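Local coordinates for protein proto-oncogene vav (Homo sapiens, PDB 6NFA) that probably activates Rho-family GTPases as a guanine nucleotide exchange factor, using a DH (RhoGEF) domain that is followed by PH and C1 domains, at residues F83-D88 and G127-Q132; A213-E218 and L381-F386. All blocks are in the same frame, centred on the assembly; numbering follows the deposited sequence.

Contact 1: F83-D88 and G127-Q132; sequences FINIED and GRYCSQ. With 9K1 ((2S)-2-{[3-(4-methylphenyl)imidazo[1,2-a]pyrazin-8-yl]amino}-3-(pyridin-3-yl)propan-1-ol), chain D.
Ile84, which packs against Tyr129 and Gln132, does so from a backbone shape that is rare for a beta-branched residue: its phi is positive (57°), in the second position of a type II' turn running from Phe83 to Ile86. The turn joins helix 76-83 to helix 86-105 and presents Ile84 to helix 126-146, a helix-to-helix packing within the helical RhoGEF (DH) domain. Its CD1 lies 4.0 Å from Tyr129 CE1, while CG2 reaches the amide of Gln132, 3.7 Å from NE2. Next along, Asn85 is in the N-cap position, yet its side chain makes no capping bond and turns across to the other helix. With CG set between the backbone N and the carbonyl carbon (chi1 58°), OD1 comes to the edge of the Tyr129 ring, in its plane and 3.3 Å from CD1. Amide and ring are nearly coplanar, 12° apart, and ND2 is tied to Val125 O, which fixes the turn of the amide. The CB of Asn85 also lies over one face of the Arg128 guanidinium, 3.5 Å from NH1. Ile86 runs alongside Tyr129, its CD1 4.1 Å from CE1. No hydrogen bond spans the two segments; Tyr129 OH is instead bound to Leu172 O. An alanine in place of Tyr129 would probably open a gap beside Ile84 and Ile86 and leave Leu172 O without its hydroxyl mate. On the ligand side, Gly127 C is 3.6 Å from C25 of the 9K1 pyridine, and a side chain at this glycine would collide with the ligand. Around the contact, Phe83 leans on Ile62 and Leu67 of helix 37-70, Tyr129 meets Pro175 and Met176 of helix 174-179, and Cys130 faces Val216 and Val219 of helix 196-235.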
loop_
_atom_site.group_PDB
_atom_site.type_symbol
_atom_site.label_atom_id
_atom_site.label_comp_id
_atom_site.label_asym_id
_atom_site.label_seq_id
_atom_site.Cartn_x
_atom_site.Cartn_y
_atom_site.Cartn_z
ATOM N N PHE A 83 15.102 13.045 6.313
ATOM C CA PHE A 83 15.707 11.811 6.847
ATOM C C PHE A 83 14.730 10.882 7.544
ATOM O O PHE A 83 14.976 9.684 7.686
ATOM C CB PHE A 83 16.858 12.170 7.807
ATOM C CG PHE A 83 18.083 12.769 7.152
ATOM C CD1 PHE A 83 19.020 11.961 6.512
ATOM C CD2 PHE A 83 18.283 14.139 7.146
ATOM C CE1 PHE A 83 20.152 12.522 5.896
ATOM C CE2 PHE A 83 19.407 14.702 6.532
ATOM C CZ PHE A 83 20.333 13.893 5.900
ATOM N N ILE A 84 13.604 11.455 7.962
ATOM C CA ILE A 84 12.525 10.750 8.629
ATOM C C ILE A 84 13.057 10.035 9.892
ATOM O O ILE A 84 13.612 10.697 10.772
ATOM C CB ILE A 84 11.732 9.834 7.635
ATOM C CG1 ILE A 84 11.673 10.449 6.201
ATOM C CG2 ILE A 84 10.326 9.483 8.190
ATOM C CD1 ILE A 84 11.350 9.548 5.131
ATOM N N ASN A 85 12.891 8.705 9.961
ATOM C CA ASN A 85 13.308 7.835 11.069
ATOM C C ASN A 85 14.532 6.986 10.694
ATOM O O ASN A 85 14.680 5.874 11.199
ATOM C CB ASN A 85 12.142 6.931 11.491
ATOM C CG ASN A 85 11.553 6.034 10.412
ATOM O OD1 ASN A 85 11.868 6.104 9.203
ATOM N ND2 ASN A 85 10.641 5.190 10.853
ATOM N N ILE A 86 15.398 7.508 9.800
ATOM C CA ILE A 86 16.613 6.837 9.313
ATOM C C ILE A 86 17.473 6.272 10.450
ATOM O O ILE A 86 17.973 5.158 10.328
ATOM C CB ILE A 86 17.430 7.746 8.350
ATOM C CG1 ILE A 86 18.463 6.942 7.556
ATOM C CG2 ILE A 86 18.062 8.964 9.061
ATOM C CD1 ILE A 86 17.869 6.039 6.540
ATOM N N GLU A 87 17.610 7.036 11.549
ATOM C CA GLU A 87 18.364 6.647 12.735
ATOM C C GLU A 87 17.760 5.417 13.384
ATOM O O GLU A 87 18.509 4.531 13.798
ATOM C CB GLU A 87 18.438 7.779 13.758
ATOM C CG GLU A 87 19.140 9.028 13.262
ATOM C CD GLU A 87 19.136 10.199 14.231
ATOM O OE1 GLU A 87 19.638 11.280 13.851
ATOM O OE2 GLU A 87 18.665 10.034 15.379
ATOM N N ASP A 88 16.414 5.336 13.449
ATOM C CA ASP A 88 15.764 4.174 14.040
ATOM C C ASP A 88 15.934 2.926 13.182
ATOM O O ASP A 88 16.101 1.850 13.751
ATOM C CB ASP A 88 14.306 4.428 14.417
ATOM C CG ASP A 88 13.927 3.611 15.641
ATOM O OD1 ASP A 88 14.462 3.904 16.746
ATOM O OD2 ASP A 88 13.135 2.648 15.492
ATOM N N GLY A 127 7.305 1.279 8.048
ATOM C CA GLY A 127 5.990 1.755 7.635
ATOM C C GLY A 127 5.974 3.252 7.416
ATOM O O GLY A 127 5.622 3.728 6.328
ATOM N N ARG A 128 6.403 3.991 8.459
ATOM C CA ARG A 128 6.575 5.439 8.493
ATOM C C ARG A 128 7.529 5.853 7.336
ATOM O O ARG A 128 7.191 6.754 6.569
ATOM C CB ARG A 128 7.169 5.833 9.851
ATOM C CG ARG A 128 6.967 7.274 10.227
ATOM C CD ARG A 128 7.570 7.541 11.587
ATOM N NE ARG A 128 8.135 8.888 11.649
ATOM C CZ ARG A 128 9.075 9.277 12.504
ATOM N NH1 ARG A 128 9.579 8.422 13.385
ATOM N NH2 ARG A 128 9.528 10.524 12.477
ATOM N N TYR A 129 8.676 5.131 7.180
ATOM C CA TYR A 129 9.660 5.388 6.128
ATOM C C TYR A 129 9.075 5.265 4.738
ATOM O O TYR A 129 9.198 6.192 3.947
ATOM C CB TYR A 129 10.934 4.505 6.263
ATOM C CG TYR A 129 12.124 5.086 5.521
ATOM C CD1 TYR A 129 12.944 6.050 6.115
ATOM C CD2 TYR A 129 12.407 4.710 4.209
ATOM C CE1 TYR A 129 14.005 6.629 5.419
ATOM C CE2 TYR A 129 13.465 5.276 3.505
ATOM C CZ TYR A 129 14.263 6.237 4.112
ATOM O OH TYR A 129 15.297 6.808 3.402
ATOM N N CYS A 130 8.457 4.126 4.437
ATOM C CA CYS A 130 7.874 3.818 3.142
ATOM C C CYS A 130 6.829 4.835 2.715
ATOM O O CYS A 130 6.778 5.197 1.541
ATOM C CB CYS A 130 7.302 2.403 3.148
ATOM S SG CYS A 130 6.796 1.801 1.515
ATOM N N SER A 131 5.975 5.267 3.668
ATOM C CA SER A 131 4.919 6.241 3.427
ATOM C C SER A 131 5.439 7.650 3.109
ATOM O O SER A 131 4.889 8.303 2.224
ATOM C CB SER A 131 3.944 6.277 4.600
ATOM O OG SER A 131 2.778 7.015 4.268
ATOM N N GLN A 132 6.486 8.113 3.816
ATOM C CA GLN A 132 7.035 9.472 3.692
ATOM C C GLN A 132 8.219 9.698 2.722
ATOM O O GLN A 132 8.518 10.853 2.429
ATOM C CB GLN A 132 7.447 10.009 5.073
ATOM C CG GLN A 132 6.272 10.446 5.922
ATOM C CD GLN A 132 6.690 10.800 7.327
ATOM O OE1 GLN A 132 6.233 10.193 8.304
ATOM N NE2 GLN A 132 7.537 11.816 7.468
HETATM C C1 9K1 D . 1.771 -0.715 8.073
HETATM C C3 9K1 D . 3.751 -0.612 9.292
HETATM C C12 9K1 D . -1.112 0.889 9.944
HETATM C C13 9K1 D . -2.503 0.217 10.108
HETATM C C15 9K1 D . -1.190 2.398 9.539
HETATM C C16 9K1 D . 5.668 -2.574 7.417
HETATM C C17 9K1 D . 6.933 -2.997 6.984
HETATM C C18 9K1 D . 7.462 -2.565 5.747
HETATM C C19 9K1 D . 6.711 -1.704 4.918
HETATM C C20 9K1 D . 5.457 -1.248 5.362
HETATM C C21 9K1 D . 8.835 -3.068 5.296
HETATM C C22 9K1 D . 0.217 2.978 9.301
HETATM C C23 9K1 D . 0.960 3.553 10.362
HETATM C C25 9K1 D . 2.827 3.930 8.938
HETATM C C26 9K1 D . 2.149 3.372 7.841
HETATM C C27 9K1 D . 0.843 2.884 8.037
HETATM N N2 9K1 D . 3.074 -0.866 8.184
HETATM C C4 9K1 D . 3.070 -0.194 10.377
HETATM N N5 9K1 D . 1.635 0.018 10.276
HETATM C C6 9K1 D . 0.957 -0.208 9.196
HETATM N N7 9K1 D . 1.381 -1.031 6.923
HETATM C C8 9K1 D . 2.503 -1.463 6.133
HETATM C C9 9K1 D . 3.532 -1.271 7.001
HETATM C C10 9K1 D . 4.944 -1.663 6.615
HETATM N N11 9K1 D . -0.328 0.037 9.032
HETATM O O14 9K1 D . -2.353 -1.072 10.748
HETATM N N24 9K1 D . 2.233 3.992 10.167
#

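Contact 2: A213-E218 and L381-F386; sequences AQCVNE and LLRGTF. With 9K1 ((2S)-2-{[3-(4-methylphenyl)imidazo[1,2-a]pyrazin-8-yl]amino}-3-(pyridin-3-yl)propan-1-ol), chain D.
Arg383, from a loop of the zinc-binding C1 domain, lies along helix 196-235 of the RhoGEF domain and touches Gln214, Cys215 and Glu218, three side chains on one flank of that helix. Its chain is extended from CG to NE, which carries the guanidinium past Cys215, with SG 3.6 Å from NE, to Gln214, whose CB sits over one face of the group, 3.4 Å from NH1. Glu218 meets the base of the same side chain through carbon, its CG 3.8 Å from Arg383 CB; its carboxylate is not in contact with the guanidinium, and the salt bridge of Arg383 goes from NH2 to Asp211, just before the segment on the same helix. Cys215 SG also packs on Leu381 CD2, at 3.9 Å. Next to this interface lies 9K1, held by the backbone of the loop: Gly384 N donates to N7 over 3.1 Å in a fairly straight bond (153°), the ligand's O14 donates to Leu382 O, and a weak bond joins N11 to Gly384 O, with Thr372 OG1 and Thr373 N completing its hydrogen bonds. Leu381, Cys215 and Val216 add apolar contacts. The ligand thus touches both the RhoGEF helix and the C1 loop. Gly384 takes a phi of 99°; at these backbone angles a CB would be jammed against the carbonyl O of Arg383, and it would come close to Glu218 O. Farther out, Asp222 OD2 accepts bonds from both Thr385 N and Phe386 N, fixing the loop to the next turns of the helix, while Leu381 O is bound by His400 NE2 on the C1 side. Back on the helix, though the Gln214 side chain is poorly ordered, Asn217 ND2 donates to Gln214 OE1 over 3.3 Å, approaching from above the carbonyl plane.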
loop_
_atom_site.group_PDB
_atom_site.type_symbol
_atom_site.label_atom_id
_atom_site.label_comp_id
_atom_site.label_asym_id
_atom_site.label_seq_id
_atom_site.Cartn_x
_atom_site.Cartn_y
_atom_site.Cartn_z
ATOM N N ALA A 213 7.583 -7.656 1.936
ATOM C CA ALA A 213 7.569 -7.104 0.584
ATOM C C ALA A 213 6.135 -6.687 0.168
ATOM O O ALA A 213 5.969 -5.754 -0.630
ATOM C CB ALA A 213 8.135 -8.115 -0.395
ATOM N N GLN A 214 5.104 -7.381 0.697
ATOM C CA GLN A 214 3.711 -7.041 0.427
ATOM C C GLN A 214 3.331 -5.774 1.170
ATOM O O GLN A 214 2.576 -4.959 0.629
ATOM C CB GLN A 214 2.747 -8.180 0.798
ATOM C CG GLN A 214 2.285 -9.027 -0.389
ATOM C CD GLN A 214 1.943 -8.213 -1.616
ATOM O OE1 GLN A 214 2.662 -8.238 -2.624
ATOM N NE2 GLN A 214 0.871 -7.434 -1.540
ATOM N N CYS A 215 3.874 -5.597 2.399
ATOM C CA CYS A 215 3.657 -4.417 3.240
ATOM C C CYS A 215 4.092 -3.136 2.548
ATOM O O CYS A 215 3.491 -2.091 2.773
ATOM C CB CYS A 215 4.358 -4.578 4.579
ATOM S SG CYS A 215 3.608 -5.811 5.662
ATOM N N VAL A 216 5.132 -3.220 1.710
ATOM C CA VAL A 216 5.655 -2.088 0.950
ATOM C C VAL A 216 4.640 -1.737 -0.126
ATOM O O VAL A 216 4.271 -0.566 -0.266
ATOM C CB VAL A 216 7.062 -2.396 0.363
ATOM C CG1 VAL A 216 7.538 -1.296 -0.583
ATOM C CG2 VAL A 216 8.078 -2.622 1.480
ATOM N N ASN A 217 4.165 -2.752 -0.854
ATOM C CA ASN A 217 3.221 -2.563 -1.949
ATOM C C ASN A 217 1.913 -1.950 -1.482
ATOM O O ASN A 217 1.444 -1.008 -2.113
ATOM C CB ASN A 217 3.024 -3.853 -2.740
ATOM C CG ASN A 217 4.303 -4.342 -3.416
ATOM O OD1 ASN A 217 5.201 -3.563 -3.794
ATOM N ND2 ASN A 217 4.424 -5.656 -3.570
ATOM N N GLU A 218 1.387 -2.405 -0.331
ATOM C CA GLU A 218 0.164 -1.862 0.247
ATOM C C GLU A 218 0.306 -0.394 0.615
ATOM O O GLU A 218 -0.665 0.338 0.511
ATOM C CB GLU A 218 -0.302 -2.676 1.466
ATOM C CG GLU A 218 -0.694 -4.115 1.166
ATOM C CD GLU A 218 -1.738 -4.335 0.088
ATOM O OE1 GLU A 218 -2.832 -3.726 0.167
ATOM O OE2 GLU A 218 -1.464 -5.143 -0.828
ATOM N N LEU A 381 -0.873 -8.036 10.927
ATOM C CA LEU A 381 -1.034 -6.603 10.624
ATOM C C LEU A 381 -2.061 -6.323 9.527
ATOM O O LEU A 381 -2.104 -7.037 8.518
ATOM C CB LEU A 381 0.343 -6.051 10.169
ATOM C CG LEU A 381 0.437 -4.597 9.676
ATOM C CD1 LEU A 381 0.422 -3.603 10.838
ATOM C CD2 LEU A 381 1.631 -4.393 8.735
ATOM N N LEU A 382 -2.853 -5.254 9.713
ATOM C CA LEU A 382 -3.767 -4.728 8.702
ATOM C C LEU A 382 -2.879 -3.758 7.897
ATOM O O LEU A 382 -2.557 -2.667 8.356
ATOM C CB LEU A 382 -4.959 -4.016 9.379
ATOM C CG LEU A 382 -6.066 -4.955 9.895
ATOM C CD1 LEU A 382 -6.821 -4.324 11.014
ATOM C CD2 LEU A 382 -7.054 -5.270 8.810
ATOM N N ARG A 383 -2.356 -4.237 6.786
ATOM C CA ARG A 383 -1.376 -3.528 5.966
ATOM C C ARG A 383 -1.920 -2.311 5.239
ATOM O O ARG A 383 -3.071 -2.327 4.781
ATOM C CB ARG A 383 -0.758 -4.486 4.931
ATOM C CG ARG A 383 -0.097 -5.731 5.506
ATOM C CD ARG A 383 0.204 -6.666 4.367
ATOM N NE ARG A 383 0.787 -7.924 4.827
ATOM C CZ ARG A 383 0.798 -9.041 4.111
ATOM N NH1 ARG A 383 0.235 -9.072 2.909
ATOM N NH2 ARG A 383 1.353 -10.141 4.597
ATOM N N GLY A 384 -1.059 -1.310 5.055
ATOM C CA GLY A 384 -1.416 -0.100 4.334
ATOM C C GLY A 384 -1.789 1.070 5.215
ATOM O O GLY A 384 -1.754 0.986 6.450
ATOM N N THR A 385 -2.174 2.176 4.554
ATOM C CA THR A 385 -2.479 3.476 5.167
ATOM C C THR A 385 -3.918 3.963 4.948
ATOM O O THR A 385 -4.270 5.041 5.429
ATOM C CB THR A 385 -1.505 4.524 4.580
ATOM O OG1 THR A 385 -1.588 4.475 3.156
ATOM C CG2 THR A 385 -0.070 4.288 4.995
ATOM N N PHE A 386 -4.737 3.199 4.212
ATOM C CA PHE A 386 -6.097 3.602 3.859
ATOM C C PHE A 386 -6.989 2.374 3.683
ATOM O O PHE A 386 -6.638 1.505 2.892
ATOM C CB PHE A 386 -6.040 4.402 2.530
ATOM C CG PHE A 386 -7.333 4.990 2.028
ATOM C CD1 PHE A 386 -7.901 6.100 2.653
ATOM C CD2 PHE A 386 -7.947 4.485 0.893
ATOM C CE1 PHE A 386 -9.084 6.664 2.174
ATOM C CE2 PHE A 386 -9.122 5.060 0.401
ATOM C CZ PHE A 386 -9.681 6.150 1.042
HETATM C C1 9K1 D . 1.771 -0.715 8.073
HETATM C C3 9K1 D . 3.751 -0.612 9.292
HETATM C C12 9K1 D . -1.112 0.889 9.944
HETATM C C13 9K1 D . -2.503 0.217 10.108
HETATM C C15 9K1 D . -1.190 2.398 9.539
HETATM C C16 9K1 D . 5.668 -2.574 7.417
HETATM C C17 9K1 D . 6.933 -2.997 6.984
HETATM C C18 9K1 D . 7.462 -2.565 5.747
HETATM C C19 9K1 D . 6.711 -1.704 4.918
HETATM C C20 9K1 D . 5.457 -1.248 5.362
HETATM C C21 9K1 D . 8.835 -3.068 5.296
HETATM C C22 9K1 D . 0.217 2.978 9.301
HETATM C C23 9K1 D . 0.960 3.553 10.362
HETATM C C25 9K1 D . 2.827 3.930 8.938
HETATM C C26 9K1 D . 2.149 3.372 7.841
HETATM C C27 9K1 D . 0.843 2.884 8.037
HETATM N N2 9K1 D . 3.074 -0.866 8.184
HETATM C C4 9K1 D . 3.070 -0.194 10.377
HETATM N N5 9K1 D . 1.635 0.018 10.276
HETATM C C6 9K1 D . 0.957 -0.208 9.196
HETATM N N7 9K1 D . 1.381 -1.031 6.923
HETATM C C8 9K1 D . 2.503 -1.463 6.133
HETATM C C9 9K1 D . 3.532 -1.271 7.001
HETATM C C10 9K1 D . 4.944 -1.663 6.615
HETATM N N11 9K1 D . -0.328 0.037 9.032
HETATM O O14 9K1 D . -2.353 -1.072 10.748
HETATM N N24 9K1 D . 2.233 3.992 10.167
#

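Contact 1 closes within the RhoGEF domain before contact 2 opens, and contact 2 then spans the chain from that domain to the C1 domain, with the PH domain in the sequence between. Their centres are 15 Å apart, and they meet where helices 126-146 and 196-235 pack together: Cys130 SG lies 3.8 Å from Val216 CG1, and Ser131 OG is 4.0 Å from Thr385 CG2. Helix 126-146 therefore touches the turn at 83-88 as well as the surface that receives the C1 loop. Both contacts also touch 9K1, so the ligand borders the RhoGEF helices and the C1 loop at once, consistent with binding at the interface between these domains.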